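Local coordinates for protein thermospermine synthase (Medicago truncatula, PDB 6BQ7) that probably transfers an aminopropyl group from decarboxylated S-adenosylmethionine to spermidine, yielding thermospermine and methylthioadenosine in plant polyamine biosynthesis, at residues C29-E34 with G75-A80; E81-I86 with A249-Y254; F106-G111 with G180-P185. All coordinates share one frame; numbering follows the deposited sequence.

From the N terminus, interaction 1 comes first: it closes a loop of 40 all-beta or turn residues and joins 29-34 to 76-80, the two outermost strands, within this chain, of the five-stranded antiparallel sheet. Interaction 2 opens next along the chain, where 81-86 leads into helix 84-98, and it closes on the end of strand 243-251, an outermost strand within this chain of the seven-stranded mixed sheet. Within that long loop nests interaction 3, which pairs the ends of strands 104-107 and 175-181 inside the same sheet. Interactions 1 and 2 touch through Gln78 and Tyr254, while interaction 3 stands apart from both. All three meet spermidine, which spans the space between the N-terminal sheet and the Rossmann-like domain.

Interaction 1: residues C29-E34 with G75-A80; sequences CWYEEE and GKLQSA. With SPD (spermidine), chain C.
Glu33 and Lys76 mark the closest backbone approach, with CA atoms 6.8 Å apart, between strands whose short axes cross at 102° and come within 7.8 Å. At this angle the strands form no ladder with each other, and the contact is carried by side chains of 29-34 that reach the backbone of 75-80. Strand 29-34 ends the antiparallel sheet within this chain, and Cys29, Trp30 and Tyr31 continue it as an antiparallel ladder with the second subunit. Tyr31 and Glu33 both point toward 75-80. With CG anti to the backbone N (chi1 -171°) and the chain extended, Glu33 carries its carboxylate to Leu77, whose side chain it crosses at about a right angle. Leu77 N donates to Glu33 OE1 over 3.1 Å, approaching from above the carboxylate plane, with an N-H...O angle of 158°. Tyr31 OH lies 2.9 Å from Glu33 OE1 and 3.1 Å from Gly75 O, with both acceptors within reach of its one proton. Phe43 of strand 39-53 meets the Tyr31 ring and also packs on Leu77.

The other carboxylate oxygen faces the ligand: spermidine N1 donates to Glu33 OE2 over 3.0 Å, and weakly to Leu77 O. Further along the polyamine, Gln78 OE1 accepts from spermidine N6 at 2.8 Å. Glu33 thus divides its oxygens between protein and substrate, and such a carboxylate would be expected to favour a protonated, cationic terminal amine.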
loop_
_atom_site.group_PDB
_atom_site.type_symbol
_atom_site.label_atom_id
_atom_site.label_comp_id
_atom_site.label_asym_id
_atom_site.label_seq_id
_atom_site.Cartn_x
_atom_site.Cartn_y
_atom_site.Cartn_z
ATOM N N CYS A 29 -5.765 6.232 -7.303
ATOM C CA CYS A 29 -5.898 6.962 -6.044
ATOM C C CYS A 29 -6.631 6.105 -5.032
ATOM O O CYS A 29 -7.742 5.636 -5.303
ATOM C CB CYS A 29 -6.654 8.281 -6.223
ATOM S SG CYS A 29 -5.657 9.587 -7.019
ATOM N N TRP A 30 -6.025 5.910 -3.887
ATOM C CA TRP A 30 -6.584 5.037 -2.892
ATOM C C TRP A 30 -6.599 5.541 -1.482
ATOM O O TRP A 30 -5.752 6.256 -1.086
ATOM C CB TRP A 30 -5.792 3.724 -2.880
ATOM C CG TRP A 30 -5.817 2.945 -4.148
ATOM C CD1 TRP A 30 -5.038 3.126 -5.210
ATOM C CD2 TRP A 30 -6.679 1.887 -4.469
ATOM N NE1 TRP A 30 -5.362 2.272 -6.185
ATOM C CE2 TRP A 30 -6.377 1.486 -5.744
ATOM C CE3 TRP A 30 -7.679 1.239 -3.800
ATOM C CZ2 TRP A 30 -7.026 0.472 -6.353
ATOM C CZ3 TRP A 30 -8.319 0.242 -4.412
ATOM C CH2 TRP A 30 -7.998 -0.140 -5.664
ATOM N N TYR A 31 -7.652 5.226 -0.768
ATOM C CA TYR A 31 -7.687 5.441 0.667
ATOM C C TYR A 31 -7.373 4.110 1.335
ATOM O O TYR A 31 -7.947 3.076 0.979
ATOM C CB TYR A 31 -9.041 5.980 1.123
ATOM C CG TYR A 31 -9.285 5.772 2.594
ATOM C CD1 TYR A 31 -8.590 6.507 3.539
ATOM C CD2 TYR A 31 -10.189 4.805 3.042
ATOM C CE1 TYR A 31 -8.800 6.313 4.882
ATOM C CE2 TYR A 31 -10.409 4.602 4.395
ATOM C CZ TYR A 31 -9.704 5.362 5.308
ATOM O OH TYR A 31 -9.905 5.176 6.656
ATOM N N GLU A 32 -6.436 4.132 2.270
ATOM C CA GLU A 32 -5.968 2.923 2.917
ATOM C C GLU A 32 -6.258 3.017 4.411
ATOM O O GLU A 32 -6.093 4.071 5.029
ATOM C CB GLU A 32 -4.462 2.716 2.616
ATOM C CG GLU A 32 -3.627 2.142 3.741
ATOM C CD GLU A 32 -2.134 2.112 3.406
ATOM O OE1 GLU A 32 -1.785 1.794 2.244
ATOM O OE2 GLU A 32 -1.311 2.406 4.307
ATOM N N GLU A 33 -6.721 1.945 4.969
ATOM C CA GLU A 33 -6.960 1.892 6.380
ATOM C C GLU A 33 -6.438 0.603 6.948
ATOM O O GLU A 33 -6.693 -0.443 6.438
ATOM C CB GLU A 33 -8.421 2.007 6.728
ATOM C CG GLU A 33 -8.618 2.157 8.219
ATOM C CD GLU A 33 -10.041 2.379 8.632
ATOM O OE1 GLU A 33 -10.863 2.685 7.791
ATOM O OE2 GLU A 33 -10.338 2.240 9.802
ATOM N N GLU A 34 -5.722 0.714 8.037
ATOM C CA GLU A 34 -5.193 -0.435 8.675
ATOM C C GLU A 34 -6.227 -0.872 9.672
ATOM O O GLU A 34 -6.333 -0.329 10.730
ATOM C CB GLU A 34 -3.831 -0.110 9.314
ATOM C CG GLU A 34 -2.744 -1.107 8.888
ATOM C CD GLU A 34 -1.303 -0.622 8.933
ATOM O OE1 GLU A 34 -0.806 -0.246 10.005
ATOM O OE2 GLU A 34 -0.632 -0.667 7.891
ATOM N N GLY A 75 -8.059 9.097 10.976
ATOM C CA GLY A 75 -7.618 8.029 10.109
ATOM C C GLY A 75 -8.517 6.814 10.057
ATOM O O GLY A 75 -8.278 5.929 9.229
ATOM N N LYS A 76 -9.559 6.748 10.882
ATOM C CA LYS A 76 -10.440 5.586 10.960
ATOM C C LYS A 76 -11.764 5.916 10.297
ATOM O O LYS A 76 -12.445 6.863 10.710
ATOM C CB LYS A 76 -10.676 5.164 12.413
ATOM C CG LYS A 76 -9.395 4.879 13.187
ATOM C CD LYS A 76 -9.666 4.645 14.671
ATOM C CE LYS A 76 -10.280 3.272 14.924
ATOM N NZ LYS A 76 -11.765 3.327 15.055
ATOM N N LEU A 77 -12.141 5.127 9.288
ATOM C CA LEU A 77 -13.465 5.289 8.705
ATOM C C LEU A 77 -14.506 5.087 9.788
ATOM O O LEU A 77 -14.471 4.093 10.518
ATOM C CB LEU A 77 -13.692 4.299 7.560
ATOM C CG LEU A 77 -14.971 4.540 6.749
ATOM C CD1 LEU A 77 -14.732 4.244 5.297
ATOM C CD2 LEU A 77 -16.127 3.687 7.257
ATOM N N GLN A 78 -15.413 6.055 9.915
ATOM C CA GLN A 78 -16.495 5.974 10.875
ATOM C C GLN A 78 -17.846 5.811 10.212
ATOM O O GLN A 78 -18.783 5.345 10.859
ATOM C CB GLN A 78 -16.516 7.226 11.766
ATOM C CG GLN A 78 -15.231 7.439 12.587
ATOM C CD GLN A 78 -14.957 6.311 13.573
ATOM O OE1 GLN A 78 -15.881 5.666 14.086
ATOM N NE2 GLN A 78 -13.684 6.073 13.850
ATOM N N SER A 79 -17.958 6.145 8.931
ATOM C CA SER A 79 -19.255 6.231 8.284
ATOM C C SER A 79 -19.046 6.267 6.785
ATOM O O SER A 79 -18.294 7.114 6.288
ATOM C CB SER A 79 -19.999 7.474 8.752
ATOM O OG SER A 79 -21.380 7.340 8.518
ATOM N N ALA A 80 -19.675 5.332 6.081
ATOM C CA ALA A 80 -19.702 5.282 4.631
ATOM C C ALA A 80 -21.133 5.395 4.139
ATOM O O ALA A 80 -22.054 4.796 4.708
ATOM C CB ALA A 80 -19.093 3.989 4.090
HETATM N N1 SPD C . -12.994 1.079 10.722
HETATM C C2 SPD C . -13.601 0.513 11.909
HETATM C C3 SPD C . -14.957 1.171 12.089
HETATM C C4 SPD C . -14.973 1.968 13.389
HETATM C C5 SPD C . -16.419 2.343 13.705
HETATM N N6 SPD C . -16.499 3.102 14.941
HETATM C C7 SPD C . -17.880 3.121 15.394
HETATM C C8 SPD C . -18.089 4.308 16.332
HETATM C C9 SPD C . -18.724 5.464 15.566
HETATM N N10 SPD C . -18.915 6.587 16.470
#

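Interaction 2: residues E81-I86 with A249-Y254; sequences ETDEFI and AHIPSY. With SPD (spermidine), chain C.
Two hydrogen bonds from Ser253 to the carboxylate of Asp83 form the polar part of this contact. Ser253 OG gives its proton to Asp83 OD1 over 2.9 Å, which accepts it with its syn lone pair. Ser253 N reaches Asp83 OD2 at the same 2.9 Å, again on the syn side, 16° out of the carboxylate plane and with an N-H...O angle of 153°. One residue therefore engages both oxygens of the buried aspartate, a two-point grip that fixes the rotation of the carboxylate. The Ser253 torsion (chi1 66°) brings OG round to the same carboxylate that its own backbone N meets. Beside these bonds the Pro252 ring slides past Asp83 in the opposite direction, its CD making a close C-H to oxygen approach of 3.2 Å to Asp83 OD2.

The apolar packing centres on Ile86, which sends one branch to each neighbour: its CG2 lies 3.9 Å from Ile251 CG1, and its CD1 is 4.1 Å from Pro252 CD.

Ring packing takes place within 249-254 and with the ligand, and is linked to 81-86 through Ile251. Spermidine C3 sits over the centre of one face of the Tyr254 ring, 3.5 Å above the plane, while Ile251 CG2 covers the opposite face at 3.7 Å. The ring is thus sandwiched between the ligand's aliphatic chain and an isoleucine that itself packs on Ile86.

In the fold, the contact joins the start of helix 84-98 to the 3-10 segment that follows strand 243-251. Leu77 and Ala80 of strand 76-80 pack on Ser253, Trp258 of strand 256-264 meets Tyr254 edge-to-face, and Ile223 of the third subunit packs on Ile86 and Pro252.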
loop_
_atom_site.group_PDB
_atom_site.type_symbol
_atom_site.label_atom_id
_atom_site.label_comp_id
_atom_site.label_asym_id
_atom_site.label_seq_id
_atom_site.Cartn_x
_atom_site.Cartn_y
_atom_site.Cartn_z
ATOM N N GLU A 81 -21.286 6.134 3.044
ATOM C CA GLU A 81 -22.601 6.477 2.525
ATOM C C GLU A 81 -23.400 5.232 2.152
ATOM O O GLU A 81 -24.610 5.161 2.416
ATOM C CB GLU A 81 -22.417 7.425 1.325
ATOM C CG GLU A 81 -23.594 7.546 0.367
ATOM C CD GLU A 81 -23.243 8.343 -0.903
ATOM O OE1 GLU A 81 -24.165 8.687 -1.675
ATOM O OE2 GLU A 81 -22.048 8.628 -1.124
ATOM N N THR A 82 -22.753 4.226 1.550
ATOM C CA THR A 82 -23.530 3.077 1.071
ATOM C C THR A 82 -24.070 2.212 2.205
ATOM O O THR A 82 -25.076 1.515 2.018
ATOM C CB THR A 82 -22.692 2.205 0.141
ATOM O OG1 THR A 82 -21.489 1.819 0.817
ATOM C CG2 THR A 82 -22.343 2.950 -1.122
ATOM N N ASP A 83 -23.424 2.200 3.375
ATOM C CA ASP A 83 -23.881 1.260 4.387
ATOM C C ASP A 83 -23.914 1.807 5.806
ATOM O O ASP A 83 -24.107 1.011 6.737
ATOM C CB ASP A 83 -23.049 -0.037 4.370
ATOM C CG ASP A 83 -21.574 0.192 4.646
ATOM O OD1 ASP A 83 -21.221 1.211 5.281
ATOM O OD2 ASP A 83 -20.769 -0.678 4.242
ATOM N N GLU A 84 -23.758 3.121 6.015
ATOM C CA GLU A 84 -23.938 3.636 7.372
ATOM C C GLU A 84 -25.342 3.347 7.898
ATOM O O GLU A 84 -25.537 3.269 9.123
ATOM C CB GLU A 84 -23.640 5.138 7.451
ATOM C CG GLU A 84 -24.479 6.029 6.546
ATOM C CD GLU A 84 -25.792 6.520 7.179
ATOM O OE1 GLU A 84 -26.129 6.138 8.317
ATOM O OE2 GLU A 84 -26.516 7.289 6.512
ATOM N N PHE A 85 -26.334 3.177 7.008
ATOM C CA PHE A 85 -27.679 2.840 7.481
ATOM C C PHE A 85 -27.681 1.568 8.310
ATOM O O PHE A 85 -28.472 1.446 9.258
ATOM C CB PHE A 85 -28.676 2.725 6.313
ATOM C CG PHE A 85 -28.506 1.495 5.443
ATOM C CD1 PHE A 85 -27.674 1.526 4.322
ATOM C CD2 PHE A 85 -29.223 0.332 5.707
ATOM C CE1 PHE A 85 -27.550 0.399 3.501
ATOM C CE2 PHE A 85 -29.100 -0.798 4.896
ATOM C CZ PHE A 85 -28.262 -0.767 3.799
ATOM N N ILE A 86 -26.808 0.610 7.988
ATOM C CA ILE A 86 -26.771 -0.618 8.778
ATOM C C ILE A 86 -26.383 -0.301 10.208
ATOM O O ILE A 86 -27.037 -0.731 11.165
ATOM C CB ILE A 86 -25.800 -1.645 8.173
ATOM C CG1 ILE A 86 -26.211 -2.036 6.750
ATOM C CG2 ILE A 86 -25.742 -2.877 9.092
ATOM C CD1 ILE A 86 -25.175 -2.904 6.054
ATOM N N ALA A 249 -23.731 -7.342 13.589
ATOM C CA ALA A 249 -24.112 -7.314 12.184
ATOM C C ALA A 249 -22.919 -6.888 11.345
ATOM O O ALA A 249 -22.132 -6.030 11.752
ATOM C CB ALA A 249 -25.299 -6.368 11.929
ATOM N N HIS A 250 -22.810 -7.488 10.163
ATOM C CA HIS A 250 -21.738 -7.169 9.239
ATOM C C HIS A 250 -21.906 -5.761 8.685
ATOM O O HIS A 250 -23.003 -5.373 8.272
ATOM C CB HIS A 250 -21.720 -8.185 8.097
ATOM C CG HIS A 250 -20.574 -8.000 7.147
ATOM N ND1 HIS A 250 -20.759 -7.695 5.815
ATOM C CD2 HIS A 250 -19.233 -8.064 7.340
ATOM C CE1 HIS A 250 -19.578 -7.580 5.224
ATOM N NE2 HIS A 250 -18.637 -7.798 6.129
ATOM N N ILE A 251 -20.817 -4.995 8.674
ATOM C CA ILE A 251 -20.811 -3.695 8.009
ATOM C C ILE A 251 -19.670 -3.701 7.000
ATOM O O ILE A 251 -18.490 -3.662 7.386
ATOM C CB ILE A 251 -20.716 -2.560 9.039
ATOM C CG1 ILE A 251 -21.919 -2.714 10.001
ATOM C CG2 ILE A 251 -20.710 -1.207 8.351
ATOM C CD1 ILE A 251 -22.041 -1.681 11.066
ATOM N N PRO A 252 -19.976 -3.778 5.701
ATOM C CA PRO A 252 -18.902 -3.990 4.714
ATOM C C PRO A 252 -17.805 -2.950 4.779
ATOM O O PRO A 252 -16.622 -3.307 4.697
ATOM C CB PRO A 252 -19.638 -3.948 3.368
ATOM C CG PRO A 252 -21.065 -4.326 3.710
ATOM C CD PRO A 252 -21.316 -3.740 5.087
ATOM N N SER A 253 -18.159 -1.669 4.909
ATOM C CA SER A 253 -17.132 -0.642 4.966
ATOM C C SER A 253 -16.240 -0.794 6.196
ATOM O O SER A 253 -15.141 -0.235 6.216
ATOM C CB SER A 253 -17.768 0.752 4.952
ATOM O OG SER A 253 -18.503 0.923 6.152
ATOM N N TYR A 254 -16.644 -1.542 7.190
ATOM C CA TYR A 254 -15.817 -1.737 8.363
ATOM C C TYR A 254 -14.969 -2.966 8.251
ATOM O O TYR A 254 -14.188 -3.224 9.078
ATOM C CB TYR A 254 -16.677 -1.931 9.583
ATOM C CG TYR A 254 -17.370 -0.743 10.077
ATOM C CD1 TYR A 254 -17.351 0.408 9.382
ATOM C CD2 TYR A 254 -18.089 -0.787 11.221
ATOM C CE1 TYR A 254 -18.007 1.506 9.818
ATOM C CE2 TYR A 254 -18.757 0.304 11.669
ATOM C CZ TYR A 254 -18.702 1.456 10.959
ATOM O OH TYR A 254 -19.353 2.567 11.378
HETATM N N1 SPD C . -12.994 1.079 10.722
HETATM C C2 SPD C . -13.601 0.513 11.909
HETATM C C3 SPD C . -14.957 1.171 12.089
HETATM C C4 SPD C . -14.973 1.968 13.389
HETATM C C5 SPD C . -16.419 2.343 13.705
HETATM N N6 SPD C . -16.499 3.102 14.941
HETATM C C7 SPD C . -17.880 3.121 15.394
HETATM C C8 SPD C . -18.089 4.308 16.332
HETATM C C9 SPD C . -18.724 5.464 15.566
HETATM N N10 SPD C . -18.915 6.587 16.470
#

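Interaction 3: residues F106-G111 with G180-P185. With SPD (spermidine), chain C.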
loop_
_atom_site.group_PDB
_atom_site.type_symbol
_atom_site.label_atom_id
_atom_site.label_comp_id
_atom_site.label_asym_id
_atom_site.label_seq_id
_atom_site.Cartn_x
_atom_site.Cartn_y
_atom_site.Cartn_z
ATOM N N PHE A 106 -31.019 10.524 25.039
ATOM C CA PHE A 106 -29.727 11.186 25.132
ATOM C C PHE A 106 -28.731 10.379 24.307
ATOM O O PHE A 106 -28.672 9.152 24.436
ATOM C CB PHE A 106 -29.310 11.258 26.604
ATOM C CG PHE A 106 -28.089 12.088 26.876
ATOM C CD1 PHE A 106 -26.830 11.520 26.839
ATOM C CD2 PHE A 106 -28.209 13.424 27.251
ATOM C CE1 PHE A 106 -25.694 12.289 27.134
ATOM C CE2 PHE A 106 -27.080 14.199 27.537
ATOM C CZ PHE A 106 -25.831 13.632 27.485
ATOM N N ILE A 107 -27.973 11.049 23.443
ATOM C CA ILE A 107 -26.912 10.407 22.659
ATOM C C ILE A 107 -25.572 10.804 23.250
ATOM O O ILE A 107 -25.209 11.986 23.227
ATOM C CB ILE A 107 -26.955 10.820 21.181
ATOM C CG1 ILE A 107 -28.288 10.503 20.518
ATOM C CG2 ILE A 107 -25.821 10.143 20.399
ATOM C CD1 ILE A 107 -28.476 11.276 19.198
ATOM N N MET A 108 -24.811 9.832 23.751
ATOM C CA MET A 108 -23.407 10.086 24.055
ATOM C C MET A 108 -22.601 10.029 22.757
ATOM O O MET A 108 -22.416 8.950 22.180
ATOM C CB MET A 108 -22.889 9.073 25.059
ATOM C CG MET A 108 -23.839 8.848 26.235
ATOM S SD MET A 108 -22.975 7.943 27.515
ATOM C CE MET A 108 -22.962 6.315 26.783
ATOM N N GLY A 109 -22.125 11.177 22.290
ATOM C CA GLY A 109 -21.423 11.240 21.013
ATOM C C GLY A 109 -22.378 11.613 19.893
ATOM O O GLY A 109 -23.114 12.599 20.000
ATOM N N GLY A 110 -22.370 10.824 18.822
ATOM C CA GLY A 110 -23.315 11.021 17.730
ATOM C C GLY A 110 -23.167 12.300 16.924
ATOM O O GLY A 110 -24.139 12.739 16.304
ATOM N N GLY A 111 -21.979 12.909 16.901
ATOM C CA GLY A 111 -21.808 14.200 16.238
ATOM C C GLY A 111 -22.060 14.206 14.737
ATOM O O GLY A 111 -22.290 15.278 14.155
ATOM N N GLY A 180 -25.141 5.094 23.421
ATOM C CA GLY A 180 -23.706 5.281 23.396
ATOM C C GLY A 180 -23.176 5.186 21.983
ATOM O O GLY A 180 -23.173 4.105 21.378
ATOM N N ASP A 181 -22.735 6.314 21.436
ATOM C CA ASP A 181 -22.168 6.318 20.092
ATOM C C ASP A 181 -20.764 6.902 20.107
ATOM O O ASP A 181 -20.449 7.799 19.312
ATOM C CB ASP A 181 -23.061 7.098 19.129
ATOM C CG ASP A 181 -22.730 6.822 17.665
ATOM O OD1 ASP A 181 -21.855 5.959 17.390
ATOM O OD2 ASP A 181 -23.356 7.474 16.797
ATOM N N LEU A 182 -19.913 6.395 20.999
ATOM C CA LEU A 182 -18.557 6.898 21.137
ATOM C C LEU A 182 -17.570 5.948 20.469
ATOM O O LEU A 182 -17.938 4.873 19.981
ATOM C CB LEU A 182 -18.212 7.070 22.614
ATOM C CG LEU A 182 -19.253 7.835 23.415
ATOM C CD1 LEU A 182 -19.220 7.349 24.851
ATOM C CD2 LEU A 182 -18.988 9.340 23.310
ATOM N N ALA A 183 -16.296 6.354 20.472
ATOM C CA ALA A 183 -15.202 5.522 19.989
ATOM C C ALA A 183 -14.964 4.340 20.930
ATOM O O ALA A 183 -15.438 4.305 22.075
ATOM C CB ALA A 183 -13.918 6.339 19.851
ATOM N N ASP A 184 -14.222 3.358 20.426
ATOM C CA ASP A 184 -13.981 2.139 21.188
ATOM C C ASP A 184 -13.116 2.444 22.409
ATOM O O ASP A 184 -12.197 3.263 22.331
ATOM C CB ASP A 184 -13.301 1.085 20.310
ATOM C CG ASP A 184 -14.135 0.713 19.098
ATOM O OD1 ASP A 184 -15.376 0.824 19.180
ATOM O OD2 ASP A 184 -13.548 0.327 18.062
ATOM N N PRO A 185 -13.386 1.805 23.547
ATOM C CA PRO A 185 -12.619 2.101 24.768
ATOM C C PRO A 185 -11.157 1.704 24.646
ATOM O O PRO A 185 -10.811 0.529 24.514
ATOM C CB PRO A 185 -13.339 1.279 25.844
ATOM C CG PRO A 185 -14.070 0.212 25.088
ATOM C CD PRO A 185 -14.484 0.862 23.804
HETATM N N1 SPD C . -12.994 1.079 10.722
HETATM C C2 SPD C . -13.601 0.513 11.909
HETATM C C3 SPD C . -14.957 1.171 12.089
HETATM C C4 SPD C . -14.973 1.968 13.389
HETATM C C5 SPD C . -16.419 2.343 13.705
HETATM N N6 SPD C . -16.499 3.102 14.941
HETATM C C7 SPD C . -17.880 3.121 15.394
HETATM C C8 SPD C . -18.089 4.308 16.332
HETATM C C9 SPD C . -18.724 5.464 15.566
HETATM N N10 SPD C . -18.915 6.587 16.470
#
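Asp181 turns its CG anti to the backbone N (chi1 -164°), which brings OD2 to 3.7 Å from Gly110 CA. Leu182 instead sets CG anti to its carbonyl carbon (chi1 -49°), so that its branched end returns over the backbone of Met108: CG lies 3.6 Å from Met108 O, and CD1 is 4.1 Å from Met108 CB. The Met108 chain bends near its end, and its methyl CE packs on Gly180 CA at 3.6 Å.

The backbones run parallel, with bridges Met108-Gly180 and Gly109-Asp181. Asp181 N donates to Met108 O over 2.8 Å. These are the C-terminal ends of adjacent parallel strands in a Rossmann-like sheet, the usual place for its active site. The loop leaving strand 104-107 is glycine-rich, and its Gly111 opens a sequence consistent with the GxGxxA motif. Gly109 and Gly110 both have positive phi, which favours glycine and lets the chain turn tightly beside Asp181. Asp132, which binds adenosine, lies close to Gly109 and accepts a weak hydrogen bond from Gly111 N.

Asp181, the predicted proton acceptor, splits its carboxylate between Thr115 on one oxygen and Tyr87 and spermidine on the other. OD2 is hydrogen-bonded to Thr115 OG1 of helix 114-119 and OD1 to Tyr87 OH, consistent with the two holding the carboxylate in place. At the end of the polyamine remote from Glu33, spermidine N10 donates to Asp181 OD1 over 3.1 Å.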